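Local coordinates for protein proline dehydrogenase (Bradyrhizobium japonicum USDA 110, PDB 3HAZ) that probably oxidises proline to glutamate in two steps, using an FAD-dependent proline dehydrogenase and an NAD-dependent aldehyde dehydrogenase joined in one polypeptide, at residues P971-L974 against A975-T979. Numbering follows the deposited sequence.
Sequences PHYL and ARFAT
Tyr973 and Phe977 meet as a T-shaped (edge-to-face) pair in the short turn that leads into strand 978-986 of the aldehyde dehydrogenase part: the ring centroids lie 5.0 Å apart and the planes are inclined at 63°. Phe977 supplies the edge. Its CE1 sits over one face of the tyrosine ring, displaced toward the rim, and comes within 3.4 Å of Tyr973 CE2, while CZ lies near both CE2 and CZ of the tyrosine. The first torsions account for this meeting: Tyr973 turns CG anti to its own N (chi1 -162°), whereas Phe977 places CG beside its N and anti to the carbonyl carbon, which brings together rings of residues four apart in sequence.

The same phenyl edge borders backbone oxygen, with Phe977 CD1 3.3 Å from Tyr973 O. That carbonyl also accepts a long, bent bond from Arg976 N (3.3 Å, 136° at the hydrogen). One residue on, Phe977 N donates to Leu974 O at 2.9 Å, and Ala978 N to Ala975 O. These bonds make three consecutive, overlapping i+3 to i turns, which end as the chain extends and Thr979 pairs with Arg648.

Farther out, helix 664-675 touches both side chains through Ala672, and Tyr621 and Phe653 meet Tyr973 and Phe977, respectively. The tyrosine side chain is about 6 Å from that of Glu760, so the turn lies near this predicted active-site residue. A serine in place of Tyr973 would probably leave the CE1 edge of Phe977 without its aromatic face and deprive Tyr621 of its ring neighbour. At the start of the turn, a water bridges Pro971 O and Ala975 N, accepting from the latter at 3.0 Å.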
loop_
_atom_site.group_PDB
_atom_site.type_symbol
_atom_site.label_atom_id
_atom_site.label_comp_id
_atom_site.label_asym_id
_atom_site.label_seq_id
_atom_site.Cartn_x
_atom_site.Cartn_y
_atom_site.Cartn_z
ATOM N N PRO A 971 -23.835 3.215 -17.998
ATOM C CA PRO A 971 -23.102 4.321 -17.372
ATOM C C PRO A 971 -23.103 5.626 -18.166
ATOM O O PRO A 971 -22.586 6.619 -17.660
ATOM C CB PRO A 971 -21.672 3.777 -17.261
ATOM C CG PRO A 971 -21.560 2.773 -18.360
ATOM C CD PRO A 971 -22.941 2.188 -18.556
ATOM N N HIS A 972 -23.674 5.638 -19.367
ATOM C CA HIS A 972 -23.670 6.857 -20.177
ATOM C C HIS A 972 -25.038 7.524 -20.255
ATOM O O HIS A 972 -25.220 8.489 -20.991
ATOM C CB HIS A 972 -23.161 6.567 -21.592
ATOM C CG HIS A 972 -21.787 5.982 -21.622
ATOM N ND1 HIS A 972 -20.651 6.748 -21.475
ATOM C CD2 HIS A 972 -21.365 4.704 -21.767
ATOM C CE1 HIS A 972 -19.587 5.967 -21.530
ATOM N NE2 HIS A 972 -19.993 4.722 -21.706
ATOM N N TYR A 973 -25.991 7.012 -19.483
ATOM C CA TYR A 973 -27.385 7.449 -19.586
ATOM C C TYR A 973 -27.677 8.796 -18.919
ATOM O O TYR A 973 -28.247 9.696 -19.543
ATOM C CB TYR A 973 -28.292 6.379 -18.984
ATOM C CG TYR A 973 -29.751 6.458 -19.381
ATOM C CD1 TYR A 973 -30.146 6.276 -20.704
ATOM C CD2 TYR A 973 -30.738 6.665 -18.422
ATOM C CE1 TYR A 973 -31.486 6.321 -21.064
ATOM C CE2 TYR A 973 -32.076 6.710 -18.770
ATOM C CZ TYR A 973 -32.444 6.538 -20.090
ATOM O OH TYR A 973 -33.772 6.582 -20.428
ATOM N N LEU A 974 -27.301 8.923 -17.649
ATOM C CA LEU A 974 -27.689 10.083 -16.851
ATOM C C LEU A 974 -27.150 11.405 -17.394
ATOM O O LEU A 974 -27.845 12.421 -17.366
ATOM C CB LEU A 974 -27.277 9.900 -15.387
ATOM C CG LEU A 974 -28.038 8.803 -14.629
ATOM C CD1 LEU A 974 -27.707 8.815 -13.143
ATOM C CD2 LEU A 974 -29.537 8.936 -14.840
ATOM N N ALA A 975 -25.914 11.383 -17.880
ATOM C CA ALA A 975 -25.254 12.587 -18.372
ATOM C C ALA A 975 -26.079 13.284 -19.445
ATOM O O ALA A 975 -26.089 14.510 -19.525
ATOM C CB ALA A 975 -23.862 12.254 -18.908
ATOM N N ARG A 976 -26.757 12.500 -20.276
ATOM C CA ARG A 976 -27.585 13.057 -21.344
ATOM C C ARG A 976 -28.738 13.921 -20.817
ATOM O O ARG A 976 -29.229 14.803 -21.527
ATOM C CB ARG A 976 -28.132 11.941 -22.230
ATOM C CG ARG A 976 -28.641 12.419 -23.572
ATOM C CD ARG A 976 -27.485 12.761 -24.496
ATOM N NE ARG A 976 -27.980 13.142 -25.813
ATOM C CZ ARG A 976 -28.128 14.400 -26.216
ATOM N NH1 ARG A 976 -27.805 15.401 -25.410
ATOM N NH2 ARG A 976 -28.590 14.656 -27.429
ATOM N N PHE A 977 -29.167 13.668 -19.579
ATOM C CA PHE A 977 -30.277 14.419 -18.985
ATOM C C PHE A 977 -29.811 15.715 -18.333
ATOM O O PHE A 977 -30.623 16.486 -17.811
ATOM C CB PHE A 977 -31.016 13.579 -17.941
ATOM C CG PHE A 977 -31.748 12.394 -18.511
ATOM C CD1 PHE A 977 -31.081 11.200 -18.760
ATOM C CD2 PHE A 977 -33.104 12.465 -18.778
ATOM C CE1 PHE A 977 -31.758 10.096 -19.272
ATOM C CE2 PHE A 977 -33.788 11.371 -19.291
ATOM C CZ PHE A 977 -33.111 10.182 -19.539
ATOM N N ALA A 978 -28.503 15.947 -18.343
ATOM C CA ALA A 978 -27.944 17.115 -17.669
ATOM C C ALA A 978 -27.163 18.007 -18.623
ATOM O O ALA A 978 -26.923 17.642 -19.771
ATOM C CB ALA A 978 -27.062 16.687 -16.499
ATOM N N THR A 979 -26.774 19.182 -18.135
ATOM C CA THR A 979 -25.952 20.091 -18.909
ATOM C C THR A 979 -24.691 20.413 -18.117
ATOM O O THR A 979 -24.726 20.472 -16.886
ATOM C CB THR A 979 -26.731 21.393 -19.266
ATOM O OG1 THR A 979 -25.975 22.174 -20.195
ATOM C CG2 THR A 979 -27.011 22.224 -18.022
HETATM O O HOH W 1 -23.805 9.252 -17.503
#